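Local atomic coordinates of uncharacterized protein (Parabacteroides merdae ATCC 43184, PDB entry 4OPW), a protein that is of unknown function but is a putative adhesin that probably acts in cell attachment. Residues S103-D108 / V120-K125; V142-K147 / N162-N167; M182-A187 / S200-P205. One frame throughout, in Å; residues are numbered along the deposited sequence. Where two conformers were deposited one is given.

Contact 1: S103-D108 / V120-K125; sequences SPLKGD and VQLKQK
With chi1 at -60° in Leu105 and -49° in Leu122, each CG stands anti to its own carbonyl carbon, and the two leucine chains meet at roughly a right angle. The touch is a light one, a single methyl on each side: CD1 of Leu105 lies 4.2 Å from CD2 of Leu122. A similar first torsion in Gln124, with CG beside the backbone N, followed by an extended chain, lays that side chain beside the ring of Pro104, the two pointing the same way. Gln124 CB sits 3.6 Å from Ser103 C, so the aliphatic part of the glutamine rests on the backbone at the Ser103-Pro104 link.

Proline has no N-H to offer, and the backbone pairing is taken up one residue later, where Leu105 N donates to Lys125 O at 3.0 Å with an N-H...O angle of 159°. The same oxygen lies 3.2 Å from Pro104 CA. Such alignment of successive coils is what builds a right-handed parallel beta-helix, the fold expected of this pectate-lyase-like clan; here the leucines face inward, Leu105 against Leu110 and Leu122 against Ile112, while Pro104 and Lys125 belong to the outer side.

Where the backbones stand too far apart for a direct bond, a water fills in. It donates to Ser103 O at 3.0 Å and accepts from Gln124 N, also at 3.0 Å, tying the two loop backbones together. Ser103 turns its CB away from Gln124; its OG donates to Pro104 O at 2.9 Å from above the carbonyl plane and is also hydrogen-bonded to the backbone N of Gln36, on the neighbouring strand 31-36.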
loop_
_atom_site.group_PDB
_atom_site.type_symbol
_atom_site.label_atom_id
_atom_site.label_comp_id
_atom_site.label_asym_id
_atom_site.label_seq_id
_atom_site.Cartn_x
_atom_site.Cartn_y
_atom_site.Cartn_z
ATOM N N SER A 103 5.766 -5.461 11.531
ATOM C CA SER A 103 7.034 -5.015 12.093
ATOM C C SER A 103 7.297 -3.608 11.644
ATOM O O SER A 103 6.753 -3.207 10.613
ATOM C CB SER A 103 8.170 -5.922 11.597
ATOM O OG SER A 103 8.490 -5.607 10.249
ATOM N N PRO A 104 8.236 -2.881 12.289
ATOM C CA PRO A 104 8.688 -1.613 11.701
ATOM C C PRO A 104 9.367 -1.904 10.358
ATOM O O PRO A 104 9.776 -3.051 10.097
ATOM C CB PRO A 104 9.698 -1.070 12.729
ATOM C CG PRO A 104 9.450 -1.838 13.995
ATOM C CD PRO A 104 8.999 -3.211 13.512
ATOM N N LEU A 105 9.429 -0.897 9.484
ATOM C CA LEU A 105 10.049 -1.017 8.167
ATOM C C LEU A 105 11.098 0.064 7.981
ATOM O O LEU A 105 10.860 1.229 8.322
ATOM C CB LEU A 105 9.019 -0.922 7.040
ATOM C CG LEU A 105 7.903 -1.992 7.023
ATOM C CD1 LEU A 105 6.846 -1.637 6.015
ATOM C CD2 LEU A 105 8.469 -3.374 6.756
ATOM N N LYS A 106 12.256 -0.319 7.444
ATOM C CA LYS A 106 13.348 0.636 7.239
ATOM C C LYS A 106 13.960 0.425 5.857
ATOM O O LYS A 106 13.702 -0.595 5.223
ATOM C CB LYS A 106 14.401 0.528 8.352
ATOM C CG LYS A 106 15.155 -0.802 8.394
ATOM C CD LYS A 106 16.271 -0.798 9.439
ATOM C CE LYS A 106 16.957 -2.142 9.499
ATOM N NZ LYS A 106 17.678 -2.424 8.237
ATOM N N GLY A 107 14.745 1.381 5.404
ATOM C CA GLY A 107 15.411 1.291 4.110
ATOM C C GLY A 107 15.495 2.618 3.407
ATOM O O GLY A 107 14.860 3.582 3.833
ATOM N N ASP A 108 16.269 2.676 2.322
ATOM C CA ASP A 108 16.411 3.901 1.537
ATOM C C ASP A 108 15.072 4.295 0.908
ATOM O O ASP A 108 14.722 5.479 0.888
ATOM C CB ASP A 108 17.467 3.708 0.422
ATOM C CG ASP A 108 18.906 3.532 0.889
ATOM O OD1 ASP A 108 19.214 3.905 2.046
ATOM O OD2 ASP A 108 19.721 3.027 0.101
ATOM N N VAL A 120 -3.865 -2.528 2.272
ATOM C CA VAL A 120 -2.467 -2.522 2.728
ATOM C C VAL A 120 -2.431 -1.851 4.091
ATOM O O VAL A 120 -2.915 -0.732 4.227
ATOM C CB VAL A 120 -1.503 -1.818 1.722
ATOM C CG1 VAL A 120 -0.089 -1.654 2.319
ATOM C CG2 VAL A 120 -1.463 -2.553 0.378
ATOM N N GLN A 121 -1.929 -2.554 5.111
ATOM C CA GLN A 121 -1.820 -2.007 6.460
ATOM C C GLN A 121 -0.379 -2.085 6.937
ATOM O O GLN A 121 0.154 -3.187 7.112
ATOM C CB GLN A 121 -2.750 -2.717 7.463
ATOM C CG GLN A 121 -4.243 -2.676 7.102
ATOM C CD GLN A 121 -5.002 -3.662 7.949
ATOM O OE1 GLN A 121 -5.213 -4.813 7.571
ATOM N NE2 GLN A 121 -5.383 -3.248 9.123
ATOM N N LEU A 122 0.267 -0.919 7.127
ATOM C CA LEU A 122 1.631 -0.854 7.665
ATOM C C LEU A 122 1.441 -0.481 9.114
ATOM O O LEU A 122 1.165 0.672 9.415
ATOM C CB LEU A 122 2.532 0.111 6.877
ATOM C CG LEU A 122 2.514 -0.050 5.327
ATOM C CD1 LEU A 122 3.426 0.969 4.668
ATOM C CD2 LEU A 122 2.850 -1.501 4.873
ATOM N N LYS A 123 1.411 -1.494 9.992
ATOM C CA LYS A 123 0.983 -1.307 11.387
ATOM C C LYS A 123 2.031 -0.710 12.338
ATOM O O LYS A 123 1.652 -0.259 13.431
ATOM C CB LYS A 123 0.461 -2.634 11.960
ATOM C CG LYS A 123 -0.824 -3.106 11.258
ATOM C CD LYS A 123 -1.522 -4.199 12.042
ATOM C CE LYS A 123 -2.857 -4.564 11.452
ATOM N NZ LYS A 123 -3.489 -5.702 12.178
ATOM N N GLN A 124 3.326 -0.734 11.970
ATOM C CA GLN A 124 4.382 -0.191 12.838
ATOM C C GLN A 124 5.221 0.835 12.081
ATOM O O GLN A 124 5.090 0.964 10.857
ATOM C CB GLN A 124 5.228 -1.309 13.445
ATOM C CG GLN A 124 4.478 -2.063 14.554
ATOM C CD GLN A 124 5.215 -3.276 15.069
ATOM O OE1 GLN A 124 4.744 -4.405 14.964
ATOM N NE2 GLN A 124 6.368 -3.077 15.664
ATOM N N LYS A 125 6.028 1.621 12.805
ATOM C CA LYS A 125 6.746 2.751 12.223
ATOM C C LYS A 125 7.531 2.397 10.946
ATOM O O LYS A 125 8.321 1.455 10.915
ATOM C CB LYS A 125 7.665 3.434 13.252
ATOM C CG LYS A 125 8.268 4.753 12.763
ATOM C CD LYS A 125 9.138 5.400 13.836
ATOM C CE LYS A 125 9.535 6.808 13.464
ATOM N NZ LYS A 125 10.265 7.480 14.570
HETATM O O HOH W 1 4.699 -1.374 9.393
#

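Contact 2: V142-K147 / N162-N167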
loop_
_atom_site.group_PDB
_atom_site.type_symbol
_atom_site.label_atom_id
_atom_site.label_comp_id
_atom_site.label_asym_id
_atom_site.label_seq_id
_atom_site.Cartn_x
_atom_site.Cartn_y
_atom_site.Cartn_z
ATOM N N VAL A 142 -3.543 1.931 4.868
ATOM C CA VAL A 142 -3.490 2.523 6.204
ATOM C C VAL A 142 -2.044 2.437 6.699
ATOM O O VAL A 142 -1.509 1.328 6.840
ATOM C CB VAL A 142 -4.482 1.894 7.225
ATOM C CG1 VAL A 142 -4.403 2.616 8.576
ATOM C CG2 VAL A 142 -5.919 1.889 6.686
ATOM N N VAL A 143 -1.437 3.591 6.994
ATOM C CA VAL A 143 -0.071 3.681 7.509
ATOM C C VAL A 143 -0.159 4.312 8.891
ATOM O O VAL A 143 -0.533 5.482 9.014
ATOM C CB VAL A 143 0.890 4.455 6.549
ATOM C CG1 VAL A 143 2.303 4.509 7.124
ATOM C CG2 VAL A 143 0.906 3.824 5.136
ATOM N N ASN A 144 0.140 3.533 9.935
ATOM C CA ASN A 144 0.002 4.011 11.309
ATOM C C ASN A 144 0.986 5.130 11.670
ATOM O O ASN A 144 0.606 6.060 12.391
ATOM C CB ASN A 144 0.144 2.857 12.308
ATOM C CG ASN A 144 -1.078 1.959 12.390
ATOM O OD1 ASN A 144 -2.118 2.192 11.753
ATOM N ND2 ASN A 144 -0.988 0.924 13.199
ATOM N N GLU A 145 2.233 5.039 11.206
ATOM C CA GLU A 145 3.249 6.035 11.563
ATOM C C GLU A 145 4.378 5.992 10.550
ATOM O O GLU A 145 4.887 4.905 10.257
ATOM C CB GLU A 145 3.795 5.758 12.980
ATOM C CG GLU A 145 4.660 6.886 13.523
ATOM C CD GLU A 145 5.386 6.615 14.825
ATOM O OE1 GLU A 145 5.268 5.494 15.370
ATOM O OE2 GLU A 145 6.084 7.538 15.300
ATOM N N LEU A 146 4.773 7.165 10.031
ATOM C CA LEU A 146 5.858 7.272 9.059
ATOM C C LEU A 146 6.846 8.410 9.385
ATOM O O LEU A 146 6.479 9.441 9.963
ATOM C CB LEU A 146 5.308 7.443 7.637
ATOM C CG LEU A 146 4.491 8.719 7.296
ATOM C CD1 LEU A 146 5.393 9.809 6.680
ATOM C CD2 LEU A 146 3.375 8.388 6.301
ATOM N N LYS A 147 8.093 8.222 8.960
ATOM C CA LYS A 147 9.178 9.197 9.084
ATOM C C LYS A 147 9.945 9.099 7.795
ATOM O O LYS A 147 10.497 8.041 7.500
ATOM C CB LYS A 147 10.054 8.943 10.335
ATOM C CG LYS A 147 11.332 9.803 10.438
ATOM C CD LYS A 147 11.048 11.283 10.657
ATOM C CE LYS A 147 12.308 12.120 10.611
ATOM N NZ LYS A 147 11.990 13.568 10.675
ATOM N N ASN A 162 -4.764 6.496 4.096
ATOM C CA ASN A 162 -4.856 7.062 5.440
ATOM C C ASN A 162 -3.494 6.991 6.104
ATOM O O ASN A 162 -3.004 5.903 6.393
ATOM C CB ASN A 162 -5.920 6.316 6.257
ATOM C CG ASN A 162 -6.145 6.852 7.651
ATOM O OD1 ASN A 162 -5.565 7.852 8.068
ATOM N ND2 ASN A 162 -6.979 6.162 8.414
ATOM N N LEU A 163 -2.875 8.158 6.318
ATOM C CA LEU A 163 -1.551 8.311 6.947
ATOM C C LEU A 163 -1.812 8.914 8.301
ATOM O O LEU A 163 -2.056 10.112 8.411
ATOM C CB LEU A 163 -0.628 9.198 6.089
ATOM C CG LEU A 163 -0.505 8.862 4.593
ATOM C CD1 LEU A 163 0.439 9.834 3.903
ATOM C CD2 LEU A 163 -0.008 7.412 4.381
ATOM N N LYS A 164 -1.910 8.058 9.308
ATOM C CA LYS A 164 -2.346 8.424 10.659
ATOM C C LYS A 164 -1.424 9.382 11.419
ATOM O O LYS A 164 -1.925 10.241 12.147
ATOM C CB LYS A 164 -2.529 7.164 11.505
ATOM C CG LYS A 164 -3.707 6.298 11.060
ATOM C CD LYS A 164 -3.957 5.187 12.063
ATOM C CE LYS A 164 -5.206 4.401 11.755
ATOM N NZ LYS A 164 -5.261 3.131 12.526
ATOM N N ALA A 165 -0.100 9.221 11.307
ATOM C CA ALA A 165 0.848 10.029 12.074
ATOM C C ALA A 165 2.193 10.075 11.426
ATOM O O ALA A 165 2.538 9.183 10.656
ATOM C CB ALA A 165 0.999 9.444 13.486
ATOM N N GLY A 166 2.985 11.074 11.803
ATOM C CA GLY A 166 4.350 11.148 11.312
ATOM C C GLY A 166 4.827 12.457 10.744
ATOM O O GLY A 166 4.226 13.513 10.971
ATOM N N ASN A 167 5.951 12.372 10.020
ATOM C CA ASN A 167 6.656 13.511 9.455
ATOM C C ASN A 167 7.289 13.210 8.123
ATOM O O ASN A 167 7.831 12.133 7.924
ATOM C CB ASN A 167 7.775 13.954 10.429
ATOM C CG ASN A 167 7.285 14.514 11.742
ATOM O OD1 ASN A 167 7.116 15.735 11.900
ATOM N ND2 ASN A 167 7.080 13.636 12.714
HETATM O O HOH W 2 7.499 10.225 12.684
#
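Lys164 and Asn144 lie side by side and point the same way, both side chains rising from the short loop that interrupts each strand. The lysine chain, extended beyond CG, runs alongside the asparagine amide and brings NZ to a weak, 3.4 Å hydrogen bond with Asn144 OD1. One bond before NZ, Lys164 CE touches Val142 CG1 at 3.7 Å, the two side chains crossing at a slant, so aliphatic and polar parts of one lysine are both used. The other end of the asparagine amide, ND2, is bonded to Lys123 O, which fixes the orientation of OD1 toward the lysine.

On the inner face Val143 and Leu163 also lie parallel, with Leu163 CD2 3.8 Å from Val143 CB. Leu146, beyond the loop of the same segment as Val143, reaches the same methyl: its CG sits between the backbone N and carbonyl carbon (chi1 64°), and from there CD2 comes within 4.0 Å of Leu163 CD2.

Between these two layers of side chains the backbones pair in parallel and in exact register, the coil-on-coil stacking of a parallel beta-helix with leucine and valine turned inward. Val143 N donates to Asn162 O at an almost straight 172°, and Val143 O receives Lys164 N; after the loop, Leu146 N to Ala165 O and Asn167 N to Leu146 O resume the pattern. Gly166 CA approaches Leu146 O to 3.0 Å in a CA-H...O contact.

Strands 119-122 and 126-128 flank this pair on one side and strands 180-183 and 186-188 on the other, while Leu163 packs inward on Leu151 and Cys153 of strand 150-156 and on Leu133 of strand 130-136.

Contact 3: M182-A187 / S200-P205; sequences MAFGVA and SAQIHP
Selenomethionine Met182 pairs with Gln202 in a parallel bridge between two coils of the parallel beta-helix, both side chains on the outer face. One residue on, Ala183 N donates to Gln202 O at 2.8 Å, the direct backbone hydrogen bond across the contact; it is bent, at 140°. The chain then enters a type I turn, Ala183 to Val186, and leaves the straight path still followed by strand 200-205.

Phe184, at the corner, swings its ring over Gln202 in a CH-pi contact: CB of the glutamine stands 3.5 Å from the ring centroid, only 7° off the normal. The amide plane lies within 14° of the ring plane, and Ile203 O meets the ring edge in plane. Lys222 adds a cation-pi contact to this aromatic. A water accepts from Phe184 N and donates to Gln202 OE1.

Val186 O shares a second water with Ala183 O; this water also accepts from His204 N, bridging the turn to the straight strand. At Ala187 the imidazole comes near. With CG anti to the backbone N, His204 places CD2 3.7 Å from Ala187 CB, while its ND1 is hydrogen-bonded to Lys222 O.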
loop_
_atom_site.group_PDB
_atom_site.type_symbol
_atom_site.label_atom_id
_atom_site.label_comp_id
_atom_site.label_asym_id
_atom_site.label_seq_id
_atom_site.Cartn_x
_atom_site.Cartn_y
_atom_site.Cartn_z
HETATM N N MSE A 182 -6.250 10.944 3.634
HETATM C CA MSE A 182 -6.448 11.358 5.026
HETATM C C MSE A 182 -5.063 11.475 5.655
HETATM O O MSE A 182 -4.491 10.461 6.101
HETATM C CB MSE A 182 -7.344 10.359 5.770
HETATM C CG MSE A 182 -8.812 10.431 5.364
HETATM SE SE MSE A 182 -9.704 8.739 5.706
HETATM C CE MSE A 182 -9.016 7.732 4.213
ATOM N N ALA A 183 -4.473 12.688 5.610
ATOM C CA ALA A 183 -3.125 12.910 6.114
ATOM C C ALA A 183 -2.994 14.163 6.990
ATOM O O ALA A 183 -1.933 14.789 7.000
ATOM C CB ALA A 183 -2.136 12.972 4.951
ATOM N N PHE A 184 -4.034 14.480 7.808
ATOM C CA PHE A 184 -3.899 15.579 8.774
ATOM C C PHE A 184 -2.810 15.272 9.828
ATOM O O PHE A 184 -2.198 16.193 10.384
ATOM C CB PHE A 184 -5.227 15.819 9.511
ATOM C CG PHE A 184 -6.304 16.591 8.794
ATOM C CD1 PHE A 184 -5.988 17.701 8.014
ATOM C CD2 PHE A 184 -7.646 16.274 8.979
ATOM C CE1 PHE A 184 -6.991 18.443 7.381
ATOM C CE2 PHE A 184 -8.654 17.038 8.374
ATOM C CZ PHE A 184 -8.317 18.107 7.567
ATOM N N GLY A 185 -2.588 13.979 10.084
ATOM C CA GLY A 185 -1.622 13.513 11.080
ATOM C C GLY A 185 -0.159 13.589 10.682
ATOM O O GLY A 185 0.715 13.370 11.528
ATOM N N VAL A 186 0.139 13.856 9.394
ATOM C CA VAL A 186 1.520 13.918 8.923
ATOM C C VAL A 186 1.941 15.379 8.711
ATOM O O VAL A 186 1.465 16.043 7.781
ATOM C CB VAL A 186 1.756 13.052 7.645
ATOM C CG1 VAL A 186 3.204 13.163 7.158
ATOM C CG2 VAL A 186 1.402 11.593 7.914
ATOM N N ALA A 187 2.851 15.859 9.565
ATOM C CA ALA A 187 3.370 17.220 9.444
ATOM C C ALA A 187 4.460 17.259 8.370
ATOM O O ALA A 187 5.422 16.480 8.409
ATOM C CB ALA A 187 3.906 17.718 10.772
ATOM N N SER A 200 -10.968 14.185 -2.203
ATOM C CA SER A 200 -10.801 14.868 -0.931
ATOM C C SER A 200 -9.404 14.621 -0.391
ATOM O O SER A 200 -8.991 13.458 -0.237
ATOM C CB SER A 200 -11.863 14.381 0.067
ATOM O OG SER A 200 -11.587 14.776 1.398
ATOM N N ALA A 201 -8.675 15.708 -0.123
ATOM C CA ALA A 201 -7.354 15.583 0.482
ATOM C C ALA A 201 -7.325 16.352 1.788
ATOM O O ALA A 201 -7.687 17.523 1.806
ATOM C CB ALA A 201 -6.255 16.077 -0.458
ATOM N N GLN A 202 -6.932 15.685 2.879
ATOM C CA GLN A 202 -6.764 16.266 4.228
ATOM C C GLN A 202 -5.284 16.277 4.493
ATOM O O GLN A 202 -4.672 15.209 4.512
ATOM C CB GLN A 202 -7.519 15.457 5.267
ATOM C CG GLN A 202 -9.035 15.499 5.089
ATOM C CD GLN A 202 -9.736 14.595 6.067
ATOM O OE1 GLN A 202 -9.131 13.707 6.675
ATOM N NE2 GLN A 202 -11.024 14.800 6.238
ATOM N N ILE A 203 -4.674 17.455 4.601
ATOM C CA ILE A 203 -3.215 17.537 4.670
ATOM C C ILE A 203 -2.747 18.496 5.765
ATOM O O ILE A 203 -3.552 19.280 6.284
ATOM C CB ILE A 203 -2.654 17.942 3.268
ATOM C CG1 ILE A 203 -3.221 19.317 2.810
ATOM C CG2 ILE A 203 -2.923 16.832 2.238
ATOM C CD1 ILE A 203 -2.677 19.826 1.473
ATOM N N HIS A 204 -1.454 18.397 6.146
ATOM C CA HIS A 204 -0.918 19.239 7.225
ATOM C C HIS A 204 0.429 19.880 6.808
ATOM O O HIS A 204 1.490 19.488 7.303
ATOM C CB HIS A 204 -0.813 18.422 8.534
ATOM C CG HIS A 204 -0.275 19.158 9.724
ATOM N ND1 HIS A 204 -0.382 20.537 9.846
ATOM C CD2 HIS A 204 0.329 18.672 10.832
ATOM C CE1 HIS A 204 0.206 20.841 10.992
ATOM N NE2 HIS A 204 0.639 19.753 11.624
ATOM N N PRO A 205 0.389 20.862 5.868
ATOM C CA PRO A 205 1.622 21.605 5.517
ATOM C C PRO A 205 2.023 22.516 6.679
ATOM O O PRO A 205 1.141 23.081 7.313
ATOM C CB PRO A 205 1.223 22.416 4.269
ATOM C CG PRO A 205 -0.222 22.136 4.029
ATOM C CD PRO A 205 -0.792 21.473 5.229
HETATM O O HOH W 3 -0.011 15.926 5.470
HETATM O O HOH W 4 -6.585 13.023 8.132
#

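Along the chain the three contacts come in series, contact 1 closing before contact 2 opens and contact 2 before contact 3, each joining consecutive coils of one parallel beta-helix. Contacts 1 and 2 have centres 10 Å apart and are joined directly, since strands 119-122 and 139-147 are neighbours; contacts 2 and 3, also 10 Å apart, meet through strands 159-163 and 180-183 and again through 166-167 and 186-188. Contacts 1 and 3, with centres 19 Å apart, do not touch. The principle illustrated is repetition: comparable pairings, varied in side chains and water bridges, stack into an elongated body, a form consistent with a putative adhesin.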